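Local coordinates for uncharacterized protein VPA0106 (Vibrio parahaemolyticus, PDB 3U07) that is of unknown function but pairs a DUF1254 with a DUF1214 domain behind a predicted signal sequence, consistent with an exported protein, at residues G308-P311 with I312-S315; D419-S423 with G424-M428; N230-K233 with Q234-D237; D32-I35 with Y36-I40. The protein carries 2 engineered substitutions. All coordinates share one frame; numbering follows the deposited sequence.

Contact 1 of 4, residues G308-P311 with I312-S315; sequences GLPP and IEAS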
loop_
_atom_site.group_PDB
_atom_site.type_symbol
_atom_site.label_atom_id
_atom_site.label_comp_id
_atom_site.label_asym_id
_atom_site.label_seq_id
_atom_site.Cartn_x
_atom_site.Cartn_y
_atom_site.Cartn_z
ATOM N N GLY A 308 1.080 -0.627 1.982
ATOM C CA GLY A 308 1.103 0.808 1.781
ATOM C C GLY A 308 2.177 1.298 0.825
ATOM O O GLY A 308 3.256 0.709 0.701
ATOM N N LEU A 309 1.861 2.386 0.131
ATOM C CA LEU A 309 2.778 3.012 -0.818
ATOM C C LEU A 309 3.910 3.721 -0.086
ATOM O O LEU A 309 3.739 4.170 1.048
ATOM C CB LEU A 309 2.044 4.063 -1.654
ATOM C CG LEU A 309 1.247 3.660 -2.892
ATOM C CD1 LEU A 309 0.342 4.806 -3.309
ATOM C CD2 LEU A 309 2.208 3.303 -4.026
ATOM N N PRO A 310 5.092 3.804 -0.715
ATOM C CA PRO A 310 6.213 4.495 -0.073
ATOM C C PRO A 310 5.718 5.942 0.066
ATOM O O PRO A 310 5.015 6.447 -0.807
ATOM C CB PRO A 310 7.331 4.360 -1.102
ATOM C CG PRO A 310 7.028 3.006 -1.726
ATOM C CD PRO A 310 5.531 3.088 -1.927
ATOM N N PRO A 311 6.082 6.629 1.155
ATOM C CA PRO A 311 5.631 8.011 1.352
ATOM C C PRO A 311 5.842 9.036 0.234
ATOM O O PRO A 311 5.086 10.003 0.146
ATOM C CB PRO A 311 6.317 8.413 2.658
ATOM C CG PRO A 311 7.539 7.550 2.686
ATOM C CD PRO A 311 7.010 6.224 2.224
ATOM N N ILE A 312 6.844 8.835 -0.617
ATOM C CA ILE A 312 7.102 9.777 -1.706
ATOM C C ILE A 312 5.984 9.740 -2.746
ATOM O O ILE A 312 5.776 10.705 -3.477
ATOM C CB ILE A 312 8.467 9.492 -2.394
ATOM C CG1 ILE A 312 8.808 10.624 -3.373
ATOM C CG2 ILE A 312 8.421 8.156 -3.123
ATOM C CD1 ILE A 312 10.221 10.541 -3.939
ATOM N N GLU A 313 5.258 8.627 -2.803
ATOM C CA GLU A 313 4.158 8.494 -3.752
ATOM C C GLU A 313 2.867 8.935 -3.074
ATOM O O GLU A 313 2.010 9.567 -3.693
ATOM C CB GLU A 313 3.997 7.041 -4.205
ATOM C CG GLU A 313 5.235 6.409 -4.822
ATOM C CD GLU A 313 5.708 7.129 -6.070
ATOM O OE1 GLU A 313 4.895 7.836 -6.700
ATOM O OE2 GLU A 313 6.893 6.975 -6.427
ATOM N N ALA A 314 2.734 8.582 -1.802
ATOM C CA ALA A 314 1.546 8.931 -1.032
ATOM C C ALA A 314 1.823 8.906 0.464
ATOM O O ALA A 314 2.343 7.930 0.997
ATOM C CB ALA A 314 0.404 7.969 -1.362
ATOM N N SER A 315 1.489 10.002 1.132
ATOM C CA SER A 315 1.659 10.105 2.575
ATOM C C SER A 315 0.289 10.451 3.125
ATOM O O SER A 315 -0.605 10.848 2.373
ATOM C CB SER A 315 2.660 11.201 2.933
ATOM O OG SER A 315 3.983 10.799 2.639
HETATM O O HOH W 1 2.876 5.882 2.533
#
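Leu309 turns CG anti to its own carbonyl carbon (chi1 -83°), and this swings its two methyl groups across to the next turn of chain: CD1 lies 3.7 Å from Ala314 CB, and CD2 lies 4.1 Å from Glu313 CB, the side chains of Leu309 and Glu313 crossing at about a right angle. A similar first torsion in Ser315 (chi1 -74°) holds OG beside the backbone N and aims it back at the turn. The hydroxyl donates to Pro311 O at 2.8 Å, meeting it well to one side of the C=O direction and tilted out of the carbonyl plane; OG also rests 3.3 Å from Pro311 CB. Between these two side-chain contacts, Pro310 O is gripped twice, by Glu313 N at 3.0 Å from above its plane and by Ala314 N at 3.3 Å within it. The chain thus closes a single helix-like turn. Proline suits Pro311 because the ring fixes a helical phi and brings no N-H, and at the first residue of such a turn an N-H has no partner within the turn itself. The CA of Pro311 adds a C-H...O contact to Ala314 O, 3.3 Å away. A water donates to Ala314 O; its spacing from Leu309 O is too short to trust. Glu313, bent at chi2, leads its carboxylate away to a salt bridge with Arg127, and Leu309 packs on strand 109-115. Ala314 is small enough for its CB to sit against the leucine. Chemically, a turn rich in proline offers few N-H donors, and here two backbone amides and one serine hydroxyl satisfy the carbonyls of both prolines.

Contact 2 of 4, residues D419-S423 with G424-M428; sequences DAIQS and GEYQM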
loop_
_atom_site.group_PDB
_atom_site.type_symbol
_atom_site.label_atom_id
_atom_site.label_comp_id
_atom_site.label_asym_id
_atom_site.label_seq_id
_atom_site.Cartn_x
_atom_site.Cartn_y
_atom_site.Cartn_z
ATOM N N ASP A 419 9.957 16.054 1.681
ATOM C CA ASP A 419 10.540 15.336 2.809
ATOM C C ASP A 419 9.839 15.526 4.151
ATOM O O ASP A 419 9.575 14.552 4.855
ATOM C CB ASP A 419 12.026 15.691 2.963
ATOM C CG ASP A 419 12.874 15.204 1.798
ATOM O OD1 ASP A 419 12.416 14.311 1.057
ATOM O OD2 ASP A 419 14.005 15.705 1.634
ATOM N N ALA A 420 9.538 16.772 4.506
ATOM C CA ALA A 420 8.894 17.072 5.785
ATOM C C ALA A 420 7.587 16.315 5.989
ATOM O O ALA A 420 7.279 15.878 7.098
ATOM C CB ALA A 420 8.663 18.578 5.909
ATOM N N ILE A 421 6.815 16.164 4.922
ATOM C CA ILE A 421 5.559 15.434 5.008
ATOM C C ILE A 421 5.852 13.936 5.114
ATOM O O ILE A 421 5.236 13.224 5.906
ATOM C CB ILE A 421 4.680 15.697 3.766
ATOM C CG1 ILE A 421 4.127 17.128 3.817
ATOM C CG2 ILE A 421 3.558 14.671 3.698
ATOM C CD1 ILE A 421 3.409 17.578 2.543
ATOM N N GLN A 422 6.805 13.470 4.310
ATOM C CA GLN A 422 7.198 12.060 4.286
ATOM C C GLN A 422 7.738 11.540 5.610
ATOM O O GLN A 422 7.420 10.427 6.023
ATOM C CB GLN A 422 8.281 11.830 3.232
ATOM C CG GLN A 422 7.842 11.950 1.784
ATOM C CD GLN A 422 9.025 11.853 0.838
ATOM O OE1 GLN A 422 9.859 10.955 0.962
ATOM N NE2 GLN A 422 9.105 12.777 -0.112
ATOM N N SER A 423 8.558 12.354 6.266
ATOM C CA SER A 423 9.197 11.975 7.523
ATOM C C SER A 423 8.316 12.024 8.760
ATOM O O SER A 423 8.675 11.476 9.802
ATOM C CB SER A 423 10.413 12.867 7.761
ATOM O OG SER A 423 9.999 14.195 8.034
ATOM N N GLY A 424 7.173 12.686 8.653
ATOM C CA GLY A 424 6.291 12.803 9.800
ATOM C C GLY A 424 6.445 14.155 10.480
ATOM O O GLY A 424 5.698 14.480 11.399
ATOM N N GLU A 425 7.411 14.950 10.027
ATOM C CA GLU A 425 7.645 16.269 10.609
ATOM C C GLU A 425 6.412 17.157 10.431
ATOM O O GLU A 425 5.840 17.640 11.407
ATOM C CB GLU A 425 8.870 16.919 9.957
ATOM C CG GLU A 425 9.308 18.228 10.596
ATOM C CD GLU A 425 10.608 18.757 10.012
ATOM O OE1 GLU A 425 10.740 18.769 8.771
ATOM O OE2 GLU A 425 11.493 19.168 10.790
ATOM N N TYR A 426 5.999 17.360 9.185
ATOM C CA TYR A 426 4.828 18.183 8.893
ATOM C C TYR A 426 3.629 17.707 9.704
ATOM O O TYR A 426 3.341 16.512 9.758
ATOM C CB TYR A 426 4.489 18.104 7.405
ATOM C CG TYR A 426 3.186 18.775 7.022
ATOM C CD1 TYR A 426 3.133 20.142 6.742
ATOM C CD2 TYR A 426 2.012 18.034 6.905
ATOM C CE1 TYR A 426 1.942 20.750 6.346
ATOM C CE2 TYR A 426 0.819 18.630 6.513
ATOM C CZ TYR A 426 0.791 19.985 6.231
ATOM O OH TYR A 426 -0.380 20.568 5.804
ATOM N N GLN A 427 2.926 18.645 10.327
ATOM C CA GLN A 427 1.756 18.313 11.129
ATOM C C GLN A 427 0.482 18.699 10.392
ATOM O O GLN A 427 0.422 19.728 9.727
ATOM C CB GLN A 427 1.815 19.038 12.477
ATOM C CG GLN A 427 3.024 18.675 13.324
ATOM C CD GLN A 427 3.020 17.220 13.746
ATOM O OE1 GLN A 427 2.188 16.800 14.552
ATOM N NE2 GLN A 427 3.945 16.438 13.197
HETATM N N MSE A 428 -0.541 17.867 10.510
HETATM C CA MSE A 428 -1.799 18.149 9.851
HETATM C C MSE A 428 -2.418 19.433 10.396
HETATM O O MSE A 428 -2.403 19.669 11.603
HETATM C CB MSE A 428 -2.772 17.002 10.066
HETATM C CG MSE A 428 -4.000 17.118 9.204
HETATM SE SE MSE A 428 -5.136 15.609 9.394
HETATM C CE MSE A 428 -6.805 16.457 8.888
#
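Gly424 follows Ser423 with a positive phi (100°), the first residue to leave helical angles after helix 419-423. A side chain here would be jammed against Ser423 O, which explains the glycine. Its N gives only a weak, long bond to Ile421 O, at 3.4 Å, as the chain bends back across the end of the helix. Glu425 comes next, with CG anti to the backbone N (chi1 -173°) and the rest of the chain extended. That carries the carboxylate alongside Ala420, whose CB is 3.5 Å from OE1; nearer the backbone, Glu425 CB lies 3.5 Å from Ser423 OG. A long polar side chain is at home on this exposed edge, while the small alanine lets it lie close. Tyr426 makes the firm link: its N donates to Ala420 O at 2.9 Å, almost straight at the hydrogen, though the donor stands well above the carbonyl plane. Its side chain runs beside that of Ile421 in the same direction, with Tyr426 CG 3.7 Å from Ile421 CG1. The ring meets that of Phe414 at about 80°, and Ile421 also packs on Phe414, so both side chains face strand 408-417. Gln427 folds its amide back, and NE2 donates to Glu425 O at 2.9 Å, closing a small ring of side chain and backbone. Met428, a selenomethionine in the crystal, packs over the same strand. Arg317 NH2 binds both Ile421 O and Tyr426 O, clasping helix end and loop together. Gly424, in the C' position with positive phi, ends the short helix in the manner of glycine-terminated helices, the amides of Gly424 (weakly) and Tyr426 returning to its last-turn carbonyls.

Contact 3 of 4, residues N230-K233 with Q234-D237; sequences NADK and QWLD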
loop_
_atom_site.group_PDB
_atom_site.type_symbol
_atom_site.label_atom_id
_atom_site.label_comp_id
_atom_site.label_asym_id
_atom_site.label_seq_id
_atom_site.Cartn_x
_atom_site.Cartn_y
_atom_site.Cartn_z
ATOM N N ASN A 230 18.395 -15.378 -1.817
ATOM C CA ASN A 230 19.544 -14.608 -2.221
ATOM C C ASN A 230 19.384 -13.117 -1.848
ATOM O O ASN A 230 20.332 -12.498 -1.358
ATOM C CB ASN A 230 19.682 -14.795 -3.694
ATOM C CG ASN A 230 20.152 -16.194 -4.044
ATOM O OD1 ASN A 230 20.847 -16.836 -3.253
ATOM N ND2 ASN A 230 19.824 -16.654 -5.248
ATOM N N ALA A 231 18.223 -12.531 -2.096
ATOM C CA ALA A 231 18.102 -11.123 -1.745
ATOM C C ALA A 231 18.161 -10.882 -0.209
ATOM O O ALA A 231 18.516 -9.792 0.245
ATOM C CB ALA A 231 16.846 -10.569 -2.310
ATOM N N ASP A 232 17.794 -11.887 0.587
ATOM C CA ASP A 232 17.785 -11.742 2.049
ATOM C C ASP A 232 18.930 -12.468 2.735
ATOM O O ASP A 232 18.884 -12.694 3.944
ATOM C CB ASP A 232 16.484 -12.286 2.646
ATOM C CG ASP A 232 15.285 -11.423 2.344
ATOM O OD1 ASP A 232 15.464 -10.293 1.841
ATOM O OD2 ASP A 232 14.153 -11.877 2.622
ATOM N N LYS A 233 19.953 -12.830 1.975
ATOM C CA LYS A 233 21.081 -13.566 2.525
ATOM C C LYS A 233 21.634 -12.999 3.824
ATOM O O LYS A 233 21.916 -13.749 4.757
ATOM C CB LYS A 233 22.202 -13.667 1.487
ATOM C CG LYS A 233 23.397 -14.466 1.972
ATOM C CD LYS A 233 24.433 -14.665 0.879
ATOM C CE LYS A 233 25.714 -15.253 1.455
ATOM N NZ LYS A 233 25.464 -16.513 2.208
ATOM N N GLN A 234 21.791 -11.683 3.892
ATOM C CA GLN A 234 22.325 -11.070 5.102
ATOM C C GLN A 234 21.477 -11.443 6.317
ATOM O O GLN A 234 22.003 -11.664 7.407
ATOM C CB GLN A 234 22.399 -9.544 4.957
ATOM C CG GLN A 234 21.058 -8.863 4.770
ATOM C CD GLN A 234 20.563 -8.903 3.335
ATOM O OE1 GLN A 234 20.985 -9.742 2.535
ATOM N NE2 GLN A 234 19.649 -7.997 3.006
ATOM N N TRP A 235 20.167 -11.535 6.126
ATOM C CA TRP A 235 19.273 -11.886 7.226
ATOM C C TRP A 235 19.225 -13.392 7.450
ATOM O O TRP A 235 19.297 -13.860 8.585
ATOM C CB TRP A 235 17.862 -11.372 6.948
ATOM C CG TRP A 235 17.796 -9.898 6.700
ATOM C CD1 TRP A 235 17.428 -9.276 5.539
ATOM C CD2 TRP A 235 18.086 -8.858 7.639
ATOM N NE1 TRP A 235 17.468 -7.910 5.698
ATOM C CE2 TRP A 235 17.869 -7.627 6.978
ATOM C CE3 TRP A 235 18.507 -8.845 8.975
ATOM C CZ2 TRP A 235 18.058 -6.392 7.609
ATOM C CZ3 TRP A 235 18.695 -7.617 9.605
ATOM C CH2 TRP A 235 18.469 -6.406 8.917
ATOM N N LEU A 236 19.116 -14.150 6.363
ATOM C CA LEU A 236 19.039 -15.603 6.456
ATOM C C LEU A 236 20.284 -16.248 7.037
ATOM O O LEU A 236 20.199 -17.299 7.668
ATOM C CB LEU A 236 18.724 -16.209 5.083
ATOM C CG LEU A 236 17.300 -15.902 4.607
ATOM C CD1 LEU A 236 17.138 -16.287 3.145
ATOM C CD2 LEU A 236 16.300 -16.647 5.488
ATOM N N ASP A 237 21.445 -15.639 6.829
ATOM C CA ASP A 237 22.662 -16.211 7.384
ATOM C C ASP A 237 22.626 -16.183 8.912
ATOM O O ASP A 237 23.199 -17.048 9.571
ATOM C CB ASP A 237 23.902 -15.464 6.883
ATOM C CG ASP A 237 24.284 -15.848 5.456
ATOM O OD1 ASP A 237 23.900 -16.951 5.007
ATOM O OD2 ASP A 237 24.981 -15.053 4.792
HETATM O O HOH W 2 15.710 -7.837 2.986
#
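Lys233 and Asp237 form a salt bridge one helical turn apart. Lys233 NZ reaches Asp237 OD2 at 3.0 Å, on the syn lone pair of that oxygen, with a weaker bond of 3.2 Å to Asp237 OD1. The lysine leaves the backbone with CG anti to N (chi1 -178°), runs straight and bends only at its last torsion, which brings the ammonium up to both carboxylate oxygens. Beneath it, Asp237 N donates to Lys233 O at 2.8 Å, so this pair is tied by backbone and side chain alike. Asp232 O receives Leu236 N at 2.8 Å in a nearly straight bond (171°), and a weak second one from Trp235 N. The carboxylate of Asp232 does not cap these amides; it turns instead to Arg287 and to the hydroxyl of Tyr36. A water donates to Asp232 OD1 at 2.7 Å and accepts weakly from Trp235 NE1, whose stronger partner is Gly291 O. Packing surrounds this polar centre. Leu236 CD1 lies 4.1 Å from Asp232 CB, the branched leucine filling the buried flank. Gln234 CG rests on one face of the Trp235 ring, 3.7 Å above its plane and offset toward the rim, and the Tyr36 ring meets the indole at about 30°. Charged Lys233 and Asp237 suit the exposed flank. Here helix 228-231 breaks at Asp232, which stands at the N-cap position of helix 233-239, and the lysine-aspartate bridge is the i to i+4 pairing familiar on helix surfaces.

Contact 4 of 4, residues D32-I35 with Y36-I40; sequences DAYI and YGYSI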
loop_
_atom_site.group_PDB
_atom_site.type_symbol
_atom_site.label_atom_id
_atom_site.label_comp_id
_atom_site.label_asym_id
_atom_site.label_seq_id
_atom_site.Cartn_x
_atom_site.Cartn_y
_atom_site.Cartn_z
ATOM N N ASP A 32 14.444 -12.432 16.899
ATOM C CA ASP A 32 14.836 -11.695 15.711
ATOM C C ASP A 32 14.468 -12.483 14.455
ATOM O O ASP A 32 14.075 -11.902 13.453
ATOM C CB ASP A 32 16.338 -11.400 15.730
ATOM C CG ASP A 32 16.733 -10.450 16.849
ATOM O OD1 ASP A 32 15.904 -9.599 17.233
ATOM O OD2 ASP A 32 17.878 -10.543 17.333
ATOM N N ALA A 33 14.590 -13.807 14.514
ATOM C CA ALA A 33 14.254 -14.644 13.364
ATOM C C ALA A 33 12.787 -14.456 13.007
ATOM O O ALA A 33 12.443 -14.272 11.844
ATOM C CB ALA A 33 14.539 -16.119 13.673
ATOM N N TYR A 34 11.915 -14.492 14.012
ATOM C CA TYR A 34 10.503 -14.311 13.743
ATOM C C TYR A 34 10.208 -12.906 13.211
ATOM O O TYR A 34 9.392 -12.742 12.302
ATOM C CB TYR A 34 9.661 -14.548 14.997
ATOM C CG TYR A 34 8.205 -14.223 14.761
ATOM C CD1 TYR A 34 7.377 -15.105 14.067
ATOM C CD2 TYR A 34 7.673 -12.999 15.161
ATOM C CE1 TYR A 34 6.053 -14.770 13.773
ATOM C CE2 TYR A 34 6.349 -12.657 14.870
ATOM C CZ TYR A 34 5.551 -13.544 14.178
ATOM O OH TYR A 34 4.248 -13.202 13.901
ATOM N N ILE A 35 10.857 -11.892 13.778
ATOM C CA ILE A 35 10.621 -10.523 13.334
ATOM C C ILE A 35 11.026 -10.349 11.866
ATOM O O ILE A 35 10.367 -9.615 11.126
ATOM C CB ILE A 35 11.334 -9.508 14.265
ATOM C CG1 ILE A 35 10.578 -9.443 15.603
ATOM C CG2 ILE A 35 11.356 -8.116 13.627
ATOM C CD1 ILE A 35 11.315 -8.707 16.707
ATOM N N TYR A 36 12.090 -11.024 11.437
ATOM C CA TYR A 36 12.501 -10.961 10.030
ATOM C C TYR A 36 11.424 -11.658 9.188
ATOM O O TYR A 36 11.004 -11.152 8.144
ATOM C CB TYR A 36 13.839 -11.682 9.810
ATOM C CG TYR A 36 14.010 -12.231 8.402
ATOM C CD1 TYR A 36 14.379 -11.402 7.338
ATOM C CD2 TYR A 36 13.735 -13.570 8.125
ATOM C CE1 TYR A 36 14.462 -11.896 6.028
ATOM C CE2 TYR A 36 13.817 -14.076 6.821
ATOM C CZ TYR A 36 14.176 -13.235 5.780
ATOM O OH TYR A 36 14.228 -13.742 4.498
ATOM N N GLY A 37 10.965 -12.813 9.666
ATOM C CA GLY A 37 9.962 -13.577 8.938
ATOM C C GLY A 37 8.561 -13.002 8.940
ATOM O O GLY A 37 7.763 -13.284 8.037
ATOM N N TYR A 38 8.268 -12.180 9.943
ATOM C CA TYR A 38 6.950 -11.561 10.093
ATOM C C TYR A 38 6.374 -10.948 8.819
ATOM O O TYR A 38 5.245 -11.255 8.429
ATOM C CB TYR A 38 7.003 -10.480 11.178
ATOM C CG TYR A 38 5.708 -9.717 11.355
ATOM C CD1 TYR A 38 4.670 -10.228 12.137
ATOM C CD2 TYR A 38 5.519 -8.484 10.734
ATOM C CE1 TYR A 38 3.472 -9.524 12.296
ATOM C CE2 TYR A 38 4.329 -7.773 10.885
ATOM C CZ TYR A 38 3.311 -8.298 11.666
ATOM O OH TYR A 38 2.139 -7.590 11.814
ATOM N N SER A 39 7.138 -10.073 8.176
ATOM C CA SER A 39 6.653 -9.420 6.961
ATOM C C SER A 39 6.280 -10.431 5.878
ATOM O O SER A 39 5.259 -10.289 5.210
ATOM C CB SER A 39 7.700 -8.434 6.431
ATOM O OG SER A 39 7.943 -7.403 7.373
ATOM N N ILE A 40 7.107 -11.453 5.706
ATOM C CA ILE A 40 6.834 -12.484 4.710
ATOM C C ILE A 40 5.621 -13.312 5.140
ATOM O O ILE A 40 4.727 -13.584 4.342
ATOM C CB ILE A 40 8.043 -13.424 4.543
ATOM C CG1 ILE A 40 9.228 -12.638 3.969
ATOM C CG2 ILE A 40 7.679 -14.580 3.612
ATOM C CD1 ILE A 40 10.571 -13.317 4.144
HETATM O O HOH W 3 10.005 -8.442 8.657
#
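Tyr38 follows Tyr34 by one turn of an alpha helix, within the long helix 26-52, and the two aromatic side chains meet as i to i+4 neighbours. The CB of Tyr38 begins over the backbone, 3.5 Å from Tyr34 O and as close to Ile35 O. With CG anti to the backbone N (chi1 176°) the ring is thrown out beside that of Tyr34, which has a like torsion of 174°. CD1 is the atom that touches: it lies 3.5 Å from Tyr34 OH and 4.0 Å from Tyr34 CZ. Next along the rim, CE1 passes 4.1 Å from the same Tyr34 OH. The phenol of Tyr34 thus stands at the edge of the Tyr38 ring, near its plane, while CD1 meets the Tyr34 ring at a slant. Tyr34 and Tyr38 share Met267 of helix 253-273; Tyr38 also reaches Ala299, Thr302 and Tyr303 of helix 295-305, and Tyr34 meets Trp215. Large flat residues suit such a buried helix. Tyr36 leaves another side of the helix, with Ala33 O at its ring edge, and packs toward helices 215-224 and 233-239. The helix's own i to i+4 bonds hold the frame: Tyr38 N donates to Tyr34 O at 2.7 Å, and Gly37 N to Ala33 O. One water donates to Ile35 O and also bonds Ser39 OG, 2.6 Å away.

In the fold
Along the chain contact 4 comes first, then contacts 3, 1 and 2. They fall into two touching pairs, each with centres about 12 Å apart. Contacts 4 and 3 belong to the helical part, where helix 26-52 lies against helix 233-239 and Tyr36 ends among residues of contact 3. Contacts 1 and 2 lie at the same end of the antiparallel pair 315-319 and 408-417: the turn at 308-315 leads into the first strand, helix 419-423 follows the second, and Gln422 and Ile421 pack on that turn. Centres of contacts 2 and 3 are about 32 Å apart. Contact 1, nearest the chain's centre, also touches the sheet of strands 109-115 and 120-125, so it joins the sheets of the two sequence families.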